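Local structure of alpha-galactosidase 1 (Saccharomyces cerevisiae, 3LRK) at residues Val44-Leu49 with Met96-Asp101; Asp51-Ile56 with Asp101-Asn106; Gly341-Trp346 with Val365-Asn370. The protein catalyses the hydrolysis of terminal, non-reducing alpha-D-galactose residues from alpha-D-galactosides such as galactose oligosaccharides, galactomannans and galactolipids. The protein carries 1 engineered substitution. All blocks are in the same frame, centred on the assembly; numbering follows the deposited sequence.

Contact 1 (Val44-Leu49 with Met96-Asp101). With NA (sodium ion), chain K.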
loop_
_atom_site.group_PDB
_atom_site.type_symbol
_atom_site.label_atom_id
_atom_site.label_comp_id
_atom_site.label_asym_id
_atom_site.label_seq_id
_atom_site.Cartn_x
_atom_site.Cartn_y
_atom_site.Cartn_z
ATOM N N VAL A 44 16.023 -28.753 23.433
ATOM C CA VAL A 44 16.805 -27.945 24.363
ATOM C C VAL A 44 16.817 -28.601 25.741
ATOM O O VAL A 44 15.937 -29.400 26.061
ATOM C CB VAL A 44 16.248 -26.488 24.493
ATOM C CG1 VAL A 44 16.299 -25.763 23.167
ATOM C CG2 VAL A 44 14.817 -26.470 25.042
ATOM N N SER A 45 17.818 -28.266 26.554
ATOM C CA SER A 45 17.869 -28.722 27.945
ATOM C C SER A 45 18.868 -27.872 28.710
ATOM O O SER A 45 19.638 -27.143 28.097
ATOM C CB SER A 45 18.273 -30.198 28.031
ATOM O OG SER A 45 19.619 -30.378 27.630
ATOM N N GLU A 46 18.851 -27.958 30.042
ATOM C CA GLU A 46 19.883 -27.301 30.850
ATOM C C GLU A 46 21.266 -27.712 30.358
ATOM O O GLU A 46 22.130 -26.860 30.127
ATOM C CB GLU A 46 19.739 -27.625 32.340
ATOM C CG GLU A 46 20.807 -26.941 33.192
ATOM C CD GLU A 46 20.795 -27.344 34.667
ATOM O OE1 GLU A 46 19.731 -27.344 35.309
ATOM O OE2 GLU A 46 21.885 -27.637 35.197
ATOM N N GLN A 47 21.449 -29.022 30.178
ATOM C CA GLN A 47 22.733 -29.594 29.759
ATOM C C GLN A 47 23.254 -29.010 28.451
ATOM O O GLN A 47 24.429 -28.645 28.370
ATOM C CB GLN A 47 22.648 -31.121 29.660
ATOM C CG GLN A 47 24.008 -31.806 29.793
ATOM C CD GLN A 47 24.630 -31.563 31.155
ATOM O OE1 GLN A 47 23.974 -31.727 32.183
ATOM N NE2 GLN A 47 25.899 -31.168 31.170
ATOM N N LEU A 48 22.385 -28.919 27.438
ATOM C CA LEU A 48 22.727 -28.272 26.160
ATOM C C LEU A 48 23.253 -26.871 26.392
ATOM O O LEU A 48 24.292 -26.480 25.852
ATOM C CB LEU A 48 21.503 -28.179 25.214
ATOM C CG LEU A 48 21.569 -27.046 24.156
ATOM C CD1 LEU A 48 22.509 -27.385 22.988
ATOM C CD2 LEU A 48 20.199 -26.612 23.628
ATOM N N LEU A 49 22.511 -26.115 27.191
ATOM C CA LEU A 49 22.789 -24.713 27.398
ATOM C C LEU A 49 24.139 -24.526 28.078
ATOM O O LEU A 49 24.933 -23.678 27.672
ATOM C CB LEU A 49 21.671 -24.105 28.241
ATOM C CG LEU A 49 20.849 -22.945 27.674
ATOM C CD1 LEU A 49 20.575 -23.067 26.173
ATOM C CD2 LEU A 49 19.557 -22.867 28.456
ATOM N N MET A 96 14.581 -22.624 35.783
ATOM C CA MET A 96 15.367 -21.739 34.931
ATOM C C MET A 96 16.374 -20.912 35.730
ATOM O O MET A 96 17.474 -20.675 35.262
ATOM C CB MET A 96 14.440 -20.818 34.113
ATOM C CG MET A 96 13.380 -21.586 33.280
ATOM S SD MET A 96 14.005 -23.048 32.401
ATOM C CE MET A 96 15.245 -22.339 31.359
ATOM N N GLY A 97 15.992 -20.481 36.933
ATOM C CA GLY A 97 16.858 -19.629 37.761
ATOM C C GLY A 97 18.191 -20.311 38.028
ATOM O O GLY A 97 19.229 -19.666 38.074
ATOM N N HIS A 98 18.153 -21.630 38.186
ATOM C CA HIS A 98 19.378 -22.417 38.358
ATOM C C HIS A 98 20.307 -22.410 37.129
ATOM O O HIS A 98 21.543 -22.423 37.270
ATOM C CB HIS A 98 19.035 -23.849 38.763
ATOM C CG HIS A 98 20.203 -24.603 39.308
ATOM N ND1 HIS A 98 20.836 -24.239 40.478
ATOM C CD2 HIS A 98 20.872 -25.680 38.836
ATOM C CE1 HIS A 98 21.836 -25.067 40.710
ATOM N NE2 HIS A 98 21.870 -25.957 39.736
ATOM N N VAL A 99 19.719 -22.392 35.934
ATOM C CA VAL A 99 20.490 -22.217 34.687
ATOM C C VAL A 99 21.142 -20.826 34.672
ATOM O O VAL A 99 22.325 -20.698 34.367
ATOM C CB VAL A 99 19.609 -22.403 33.417
ATOM C CG1 VAL A 99 20.452 -22.303 32.114
ATOM C CG2 VAL A 99 18.837 -23.721 33.480
ATOM N N ALA A 100 20.362 -19.794 35.011
ATOM C CA ALA A 100 20.867 -18.416 35.135
ATOM C C ALA A 100 22.084 -18.317 36.066
ATOM O O ALA A 100 23.039 -17.606 35.769
ATOM C CB ALA A 100 19.758 -17.498 35.637
ATOM N N ASP A 101 22.020 -19.018 37.195
ATOM C CA ASP A 101 23.070 -18.972 38.236
ATOM C C ASP A 101 24.385 -19.547 37.731
ATOM O O ASP A 101 25.455 -18.955 37.938
ATOM C CB ASP A 101 22.614 -19.731 39.487
ATOM C CG ASP A 101 21.431 -19.074 40.178
ATOM O OD1 ASP A 101 21.176 -17.872 39.954
ATOM O OD2 ASP A 101 20.745 -19.769 40.948
HETATM NA NA NA K . 23.625 -27.209 38.935
#
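E46 and V99 run past one another in opposite directions: CG of E46 passes CG2 of V99 at 3.8 Å, with the carboxylate oxygen OE1 just beyond. The fully extended E46 chain (chi1 -180°, chi2 -174°) reaches beyond this methyl and sets its carboxylate beside the H98 ring. There OE1 of E46 stands 4.1 Å from CD2 of H98, at the ring edge and near its plane, with the two flat groups turned 58° apart. The valine's other methyl, CG1, meets CD2 of L49 at 3.8 Å, those side chains crossing at about a right angle.

H98 binds the sodium ion through NE2 at 2.3 Å, as does H102 one turn on. OE1 of E46 accepts a hydrogen bond from N94, while OE2 remains 4.1 Å from the ion, too far for a ligand. Shortening E46 to an alanine removes OE1 and CG, which is likely to leave ND2 of N94 without this acceptor and CG2 of V99 without the methylene that covers it. Chemically, the contact joins an apolar seam to a carboxylate that probably offsets some of the positive charge at the metal.

Contact 2 (Asp51-Ile56 with Asp101-Asn106). With NA (sodium ion), chain K; NAG (2-acetamido-2-deoxy-beta-D-glucopyranose), chain D.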
loop_
_atom_site.group_PDB
_atom_site.type_symbol
_atom_site.label_atom_id
_atom_site.label_comp_id
_atom_site.label_asym_id
_atom_site.label_seq_id
_atom_site.Cartn_x
_atom_site.Cartn_y
_atom_site.Cartn_z
ATOM N N ASP A 51 26.704 -26.863 28.422
ATOM C CA ASP A 51 27.758 -27.390 27.523
ATOM C C ASP A 51 28.164 -26.385 26.450
ATOM O O ASP A 51 29.350 -26.189 26.192
ATOM C CB ASP A 51 27.311 -28.677 26.830
ATOM C CG ASP A 51 27.286 -29.877 27.761
ATOM O OD1 ASP A 51 27.691 -29.755 28.940
ATOM O OD2 ASP A 51 26.834 -30.951 27.297
ATOM N N THR A 52 27.171 -25.751 25.828
ATOM C CA THR A 52 27.422 -24.708 24.829
ATOM C C THR A 52 28.134 -23.512 25.449
ATOM O O THR A 52 29.112 -23.019 24.900
ATOM C CB THR A 52 26.114 -24.225 24.172
ATOM O OG1 THR A 52 25.630 -25.235 23.284
ATOM C CG2 THR A 52 26.340 -22.939 23.379
ATOM N N ALA A 53 27.628 -23.057 26.592
ATOM C CA ALA A 53 28.199 -21.923 27.287
ATOM C C ALA A 53 29.651 -22.201 27.674
ATOM O O ALA A 53 30.499 -21.330 27.524
ATOM C CB ALA A 53 27.369 -21.579 28.516
ATOM N N ASP A 54 29.927 -23.413 28.168
ATOM C CA ASP A 54 31.301 -23.828 28.501
ATOM C C ASP A 54 32.202 -23.723 27.276
ATOM O O ASP A 54 33.319 -23.210 27.365
ATOM C CB ASP A 54 31.335 -25.267 29.038
ATOM C CG ASP A 54 30.865 -25.381 30.488
ATOM O OD1 ASP A 54 30.597 -24.357 31.153
ATOM O OD2 ASP A 54 30.775 -26.521 30.974
ATOM N N ARG A 55 31.703 -24.210 26.140
ATOM C CA ARG A 55 32.422 -24.176 24.861
ATOM C C ARG A 55 32.666 -22.743 24.384
ATOM O O ARG A 55 33.761 -22.427 23.945
ATOM C CB ARG A 55 31.665 -24.989 23.803
ATOM C CG ARG A 55 32.232 -24.959 22.378
ATOM C CD ARG A 55 33.537 -25.737 22.241
ATOM N NE ARG A 55 33.769 -26.180 20.863
ATOM C CZ ARG A 55 34.887 -26.765 20.428
ATOM N NH1 ARG A 55 35.916 -26.974 21.247
ATOM N NH2 ARG A 55 34.979 -27.136 19.158
ATOM N N ILE A 56 31.653 -21.878 24.490
ATOM C CA ILE A 56 31.796 -20.469 24.079
ATOM C C ILE A 56 32.811 -19.739 24.959
ATOM O O ILE A 56 33.601 -18.927 24.473
ATOM C CB ILE A 56 30.419 -19.735 24.040
ATOM C CG1 ILE A 56 29.567 -20.312 22.898
ATOM C CG2 ILE A 56 30.591 -18.216 23.875
ATOM C CD1 ILE A 56 28.165 -19.758 22.811
ATOM N N ASP A 101 22.020 -19.018 37.195
ATOM C CA ASP A 101 23.070 -18.972 38.236
ATOM C C ASP A 101 24.385 -19.547 37.731
ATOM O O ASP A 101 25.455 -18.955 37.938
ATOM C CB ASP A 101 22.614 -19.731 39.487
ATOM C CG ASP A 101 21.431 -19.074 40.178
ATOM O OD1 ASP A 101 21.176 -17.872 39.954
ATOM O OD2 ASP A 101 20.745 -19.769 40.948
ATOM N N HIS A 102 24.302 -20.706 37.073
ATOM C CA HIS A 102 25.454 -21.311 36.382
ATOM C C HIS A 102 26.042 -20.386 35.324
ATOM O O HIS A 102 27.267 -20.228 35.229
ATOM C CB HIS A 102 25.040 -22.624 35.716
ATOM C CG HIS A 102 25.132 -23.814 36.608
ATOM N ND1 HIS A 102 26.303 -24.177 37.237
ATOM C CD2 HIS A 102 24.211 -24.743 36.958
ATOM C CE1 HIS A 102 26.100 -25.272 37.944
ATOM N NE2 HIS A 102 24.842 -25.639 37.786
ATOM N N LEU A 103 25.170 -19.770 34.523
ATOM C CA LEU A 103 25.619 -18.813 33.513
ATOM C C LEU A 103 26.317 -17.604 34.141
ATOM O O LEU A 103 27.426 -17.251 33.736
ATOM C CB LEU A 103 24.469 -18.393 32.574
ATOM C CG LEU A 103 23.929 -19.531 31.684
ATOM C CD1 LEU A 103 22.665 -19.117 30.916
ATOM C CD2 LEU A 103 24.992 -20.029 30.712
ATOM N N HIS A 104 25.681 -16.994 35.141
ATOM C CA HIS A 104 26.239 -15.823 35.815
ATOM C C HIS A 104 27.572 -16.136 36.505
ATOM O O HIS A 104 28.479 -15.304 36.522
ATOM C CB HIS A 104 25.234 -15.247 36.823
ATOM C CG HIS A 104 23.986 -14.708 36.184
ATOM N ND1 HIS A 104 22.776 -14.643 36.844
ATOM C CD2 HIS A 104 23.759 -14.234 34.935
ATOM C CE1 HIS A 104 21.862 -14.134 36.035
ATOM N NE2 HIS A 104 22.434 -13.875 34.872
ATOM N N ASN A 105 27.683 -17.341 37.055
ATOM C CA ASN A 105 28.928 -17.787 37.691
ATOM C C ASN A 105 30.091 -17.985 36.717
ATOM O O ASN A 105 31.244 -18.080 37.141
ATOM C CB ASN A 105 28.696 -19.042 38.537
ATOM C CG ASN A 105 27.959 -18.744 39.843
ATOM O OD1 ASN A 105 27.445 -17.637 40.045
ATOM N ND2 ASN A 105 27.890 -19.750 40.725
ATOM N N ASN A 106 29.795 -18.040 35.418
ATOM C CA ASN A 106 30.840 -18.039 34.389
ATOM C C ASN A 106 30.839 -16.743 33.565
ATOM O O ASN A 106 31.334 -16.712 32.437
ATOM C CB ASN A 106 30.728 -19.280 33.491
ATOM C CG ASN A 106 32.032 -19.611 32.757
ATOM O OD1 ASN A 106 33.103 -19.063 33.049
ATOM N ND2 ASN A 106 31.938 -20.519 31.793
HETATM NA NA NA K . 23.625 -27.209 38.935
HETATM C C1 NAG D . 27.424 -19.364 42.041
HETATM C C2 NAG D . 26.928 -20.634 42.726
HETATM C C3 NAG D . 26.416 -20.309 44.132
HETATM C C4 NAG D . 27.458 -19.531 44.944
HETATM C C5 NAG D . 28.054 -18.387 44.124
HETATM C C6 NAG D . 29.286 -17.801 44.809
HETATM C C7 NAG D . 26.165 -22.252 41.042
HETATM C C8 NAG D . 24.983 -22.957 40.446
HETATM N N2 NAG D . 25.899 -21.301 41.943
HETATM O O3 NAG D . 26.072 -21.498 44.806
HETATM O O4 NAG D . 26.866 -19.016 46.126
HETATM O O5 NAG D . 28.461 -18.814 42.833
HETATM O O6 NAG D . 29.445 -16.497 44.294
HETATM O O7 NAG D . 27.307 -22.551 40.690
HETATM O O HOH W 1 29.725 -21.656 31.024
#
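The side chains of D54 on helix 46-58 and N106, just past the end of helix 96-105, cross at about a right angle, the carboxylate and amide planes 70° apart. The H102 ring is engaged differently. Over the centre of one face sits the acetamido methyl C8 of an N-acetylglucosamine, 3.6 Å above the plane, while NE2 of H102 at the rim binds the sodium ion at 2.3 Å; the H98 ring packs edge-to-face with it. This sugar is the one N-linked to N105, its C1 being 1.4 Å from ND2 of N105, and its acetamide lies back over the ring of H102, on the same helix.

Between the crossed groups, OD1 of D54 and ND2 of N106 are 4.1 Å from each other. That is too long for a direct bond, and a water closes the gap: it donates to OD1 of D54 at 2.8 Å and accepts from ND2 of N106 at 2.6 Å. N106 reaches the water because its CG is swung anti to the backbone N (chi1 -159°), and its backbone O accepts from K62.

Deeper in, CB of A53 meets CD2 of L103 at 3.6 Å, and both residues rest on I69. Two helices packed side by side through A53 and L103, over strand 68-70, one of the strands of the parallel barrel sheet, are characteristic of the outer layer of the (beta/alpha)8 barrel of glycoside hydrolase family 27.

Contact 3 (Gly341-Trp346 with Val365-Asn370). With NAG (2-acetamido-2-deoxy-beta-D-glucopyranose), chain G.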
loop_
_atom_site.group_PDB
_atom_site.type_symbol
_atom_site.label_atom_id
_atom_site.label_comp_id
_atom_site.label_asym_id
_atom_site.label_seq_id
_atom_site.Cartn_x
_atom_site.Cartn_y
_atom_site.Cartn_z
ATOM N N GLY A 341 22.370 -10.877 -8.901
ATOM C CA GLY A 341 23.700 -10.290 -9.015
ATOM C C GLY A 341 23.687 -8.787 -8.912
ATOM O O GLY A 341 23.154 -8.089 -9.781
ATOM N N GLU A 342 24.279 -8.283 -7.838
ATOM C CA GLU A 342 24.377 -6.855 -7.623
ATOM C C GLU A 342 25.672 -6.538 -6.885
ATOM O O GLU A 342 26.234 -7.389 -6.195
ATOM C CB GLU A 342 23.157 -6.318 -6.850
ATOM C CG GLU A 342 22.947 -6.935 -5.464
ATOM C CD GLU A 342 21.643 -6.489 -4.813
ATOM O OE1 GLU A 342 21.491 -5.286 -4.547
ATOM O OE2 GLU A 342 20.768 -7.346 -4.557
ATOM N N ILE A 343 26.136 -5.310 -7.042
ATOM C CA ILE A 343 27.324 -4.828 -6.345
ATOM C C ILE A 343 26.961 -3.585 -5.545
ATOM O O ILE A 343 26.131 -2.779 -5.978
ATOM C CB ILE A 343 28.498 -4.549 -7.325
ATOM C CG1 ILE A 343 28.064 -3.587 -8.448
ATOM C CG2 ILE A 343 29.024 -5.875 -7.896
ATOM C CD1 ILE A 343 29.215 -2.840 -9.136
ATOM N N GLN A 344 27.561 -3.446 -4.365
ATOM C CA GLN A 344 27.232 -2.346 -3.467
ATOM C C GLN A 344 28.483 -1.750 -2.841
ATOM O O GLN A 344 29.479 -2.444 -2.617
ATOM C CB GLN A 344 26.271 -2.799 -2.358
ATOM C CG GLN A 344 25.059 -3.628 -2.839
ATOM C CD GLN A 344 24.060 -3.927 -1.728
ATOM O OE1 GLN A 344 24.322 -3.672 -0.555
ATOM N NE2 GLN A 344 22.908 -4.481 -2.099
ATOM N N MET A 345 28.415 -0.457 -2.570
ATOM C CA MET A 345 29.399 0.216 -1.743
ATOM C C MET A 345 28.710 0.786 -0.511
ATOM O O MET A 345 27.670 1.448 -0.624
ATOM C CB MET A 345 30.055 1.350 -2.507
ATOM C CG MET A 345 31.443 1.669 -2.026
ATOM S SD MET A 345 31.783 3.428 -1.961
ATOM C CE MET A 345 31.314 3.675 -0.263
ATOM N N TRP A 346 29.290 0.524 0.657
ATOM C CA TRP A 346 28.807 1.092 1.907
ATOM C C TRP A 346 29.933 1.877 2.564
ATOM O O TRP A 346 31.117 1.589 2.352
ATOM C CB TRP A 346 28.316 -0.000 2.861
ATOM C CG TRP A 346 27.104 -0.794 2.409
ATOM C CD1 TRP A 346 27.020 -1.618 1.322
ATOM C CD2 TRP A 346 25.824 -0.876 3.073
ATOM N NE1 TRP A 346 25.767 -2.186 1.253
ATOM C CE2 TRP A 346 25.022 -1.763 2.325
ATOM C CE3 TRP A 346 25.285 -0.289 4.230
ATOM C CZ2 TRP A 346 23.696 -2.057 2.677
ATOM C CZ3 TRP A 346 23.968 -0.598 4.589
ATOM C CH2 TRP A 346 23.191 -1.466 3.810
ATOM N N VAL A 365 30.825 -13.702 -10.321
ATOM C CA VAL A 365 32.234 -13.829 -10.685
ATOM C C VAL A 365 33.056 -12.804 -9.920
ATOM O O VAL A 365 32.538 -11.766 -9.496
ATOM C CB VAL A 365 32.463 -13.646 -12.224
ATOM C CG1 VAL A 365 33.868 -14.063 -12.607
ATOM C CG2 VAL A 365 31.470 -14.457 -13.027
ATOM N N SER A 366 34.336 -13.115 -9.741
ATOM C CA SER A 366 35.309 -12.179 -9.198
ATOM C C SER A 366 35.345 -10.961 -10.106
ATOM O O SER A 366 35.339 -11.101 -11.328
ATOM C CB SER A 366 36.688 -12.842 -9.146
ATOM O OG SER A 366 37.644 -11.990 -8.545
ATOM N N ARG A 367 35.359 -9.769 -9.522
ATOM C CA ARG A 367 35.400 -8.550 -10.322
ATOM C C ARG A 367 36.260 -7.472 -9.666
ATOM O O ARG A 367 36.409 -7.453 -8.441
ATOM C CB ARG A 367 33.986 -8.027 -10.606
ATOM C CG ARG A 367 33.417 -7.105 -9.532
ATOM C CD ARG A 367 31.940 -6.833 -9.717
ATOM N NE ARG A 367 31.613 -6.080 -10.927
ATOM C CZ ARG A 367 30.988 -6.595 -11.987
ATOM N NH1 ARG A 367 30.631 -7.879 -12.005
ATOM N NH2 ARG A 367 30.716 -5.824 -13.038
ATOM N N PRO A 368 36.846 -6.580 -10.483
ATOM C CA PRO A 368 37.486 -5.405 -9.905
ATOM C C PRO A 368 36.422 -4.427 -9.397
ATOM O O PRO A 368 35.383 -4.253 -10.033
ATOM C CB PRO A 368 38.256 -4.809 -11.086
ATOM C CG PRO A 368 37.466 -5.231 -12.285
ATOM C CD PRO A 368 36.959 -6.606 -11.954
ATOM N N MET A 369 36.682 -3.825 -8.243
ATOM C CA MET A 369 35.780 -2.841 -7.650
ATOM C C MET A 369 36.586 -1.614 -7.233
ATOM O O MET A 369 37.738 -1.726 -6.804
ATOM C CB MET A 369 35.021 -3.430 -6.451
ATOM C CG MET A 369 34.029 -4.541 -6.808
ATOM S SD MET A 369 32.840 -4.945 -5.500
ATOM C CE MET A 369 31.740 -3.528 -5.597
ATOM N N ASN A 370 35.985 -0.454 -7.397
ATOM C CA ASN A 370 36.634 0.821 -7.234
ATOM C C ASN A 370 35.802 1.907 -6.552
ATOM O O ASN A 370 34.627 1.954 -6.741
ATOM C CB ASN A 370 37.084 1.332 -8.604
ATOM C CG ASN A 370 35.941 1.639 -9.537
ATOM O OD1 ASN A 370 35.551 2.745 -9.656
ATOM N ND2 ASN A 370 35.442 0.651 -10.227
HETATM C C1 NAG G . 34.330 0.269 -11.059
HETATM C C2 NAG G . 32.874 0.708 -11.276
HETATM C C3 NAG G . 32.235 0.028 -12.496
HETATM C C4 NAG G . 33.118 0.144 -13.739
HETATM C C5 NAG G . 34.575 -0.213 -13.417
HETATM C C6 NAG G . 35.489 0.112 -14.597
HETATM C C7 NAG G . 31.268 1.452 -9.601
HETATM C C8 NAG G . 30.342 1.049 -8.490
HETATM N N2 NAG G . 32.063 0.497 -10.085
HETATM O O3 NAG G . 30.980 0.611 -12.770
HETATM O O4 NAG G . 32.611 -0.694 -14.758
HETATM O O5 NAG G . 35.047 0.481 -12.268
HETATM O O6 NAG G . 35.922 -1.093 -15.189
HETATM O O7 NAG G . 31.267 2.610 -10.022
#
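OE1 of E342 is gripped by two donors: NE2 of Q344 at 2.9 Å, and R329 on the neighbouring strand 325-331 through a salt bridge. The fold here is the C-terminal beta sandwich, with strand 342-349 from the six-stranded antiparallel sheet packed against strand 367-371, which pairs with 453-457. The segment axes approach to 9.2 Å and cross at -30°, as expected of layers meeting through side chains.

Alternation along the first strand separates the roles. Q344 leaves the backbone away from 367-370, and its amide continues a polar chain: OE1 of Q344 accepts from NE1 of W346 at 2.8 Å, with the donor in the carbonyl plane, while NE2 also reaches N244. That NE2 meets OE1 of E342 from 65° above the carboxylate plane, though OE1 lies in the plane of the Q344 amide.

I343, by contrast, points into the interface. Its CG2 lies 3.6 Å from CD of R367, the two side chains crossing at about a right angle; the arginine's NH1 turns elsewhere, to a salt bridge with D334. M369 bends at its last torsion (chi3 74°), which brings its CE to 3.8 Å from CB of I343 and 3.9 Å from the backbone O of Q344. At the outer end of the isoleucine, CD1 of I343 comes within 4.1 Å of C8 of the N-acetylglucosamine linked to ND2 of N370.

How the contacts relate
Contacts 1 and 2 are successive stations along one helix pair, 46-58 with 96-105, their centres 9 Å apart. They share D101, their segments alternate along the chain, and they touch where OE2 of E46 approaches CD2 of H102 at 4.1 Å. H98 from contact 1 and H102 from contact 2 bind the same sodium ion, so the metal spans both. Contact 3 follows later in sequence, in the C-terminal beta sandwich. It lies on the opposite side of the chain's centre, its centre 45 Å from contact 1 and 41 Å from contact 2, with nearest atoms about 31 Å and 27 Å apart, respectively. The protein thus combines helix packing on its catalytic barrel with sheet packing in a separate domain.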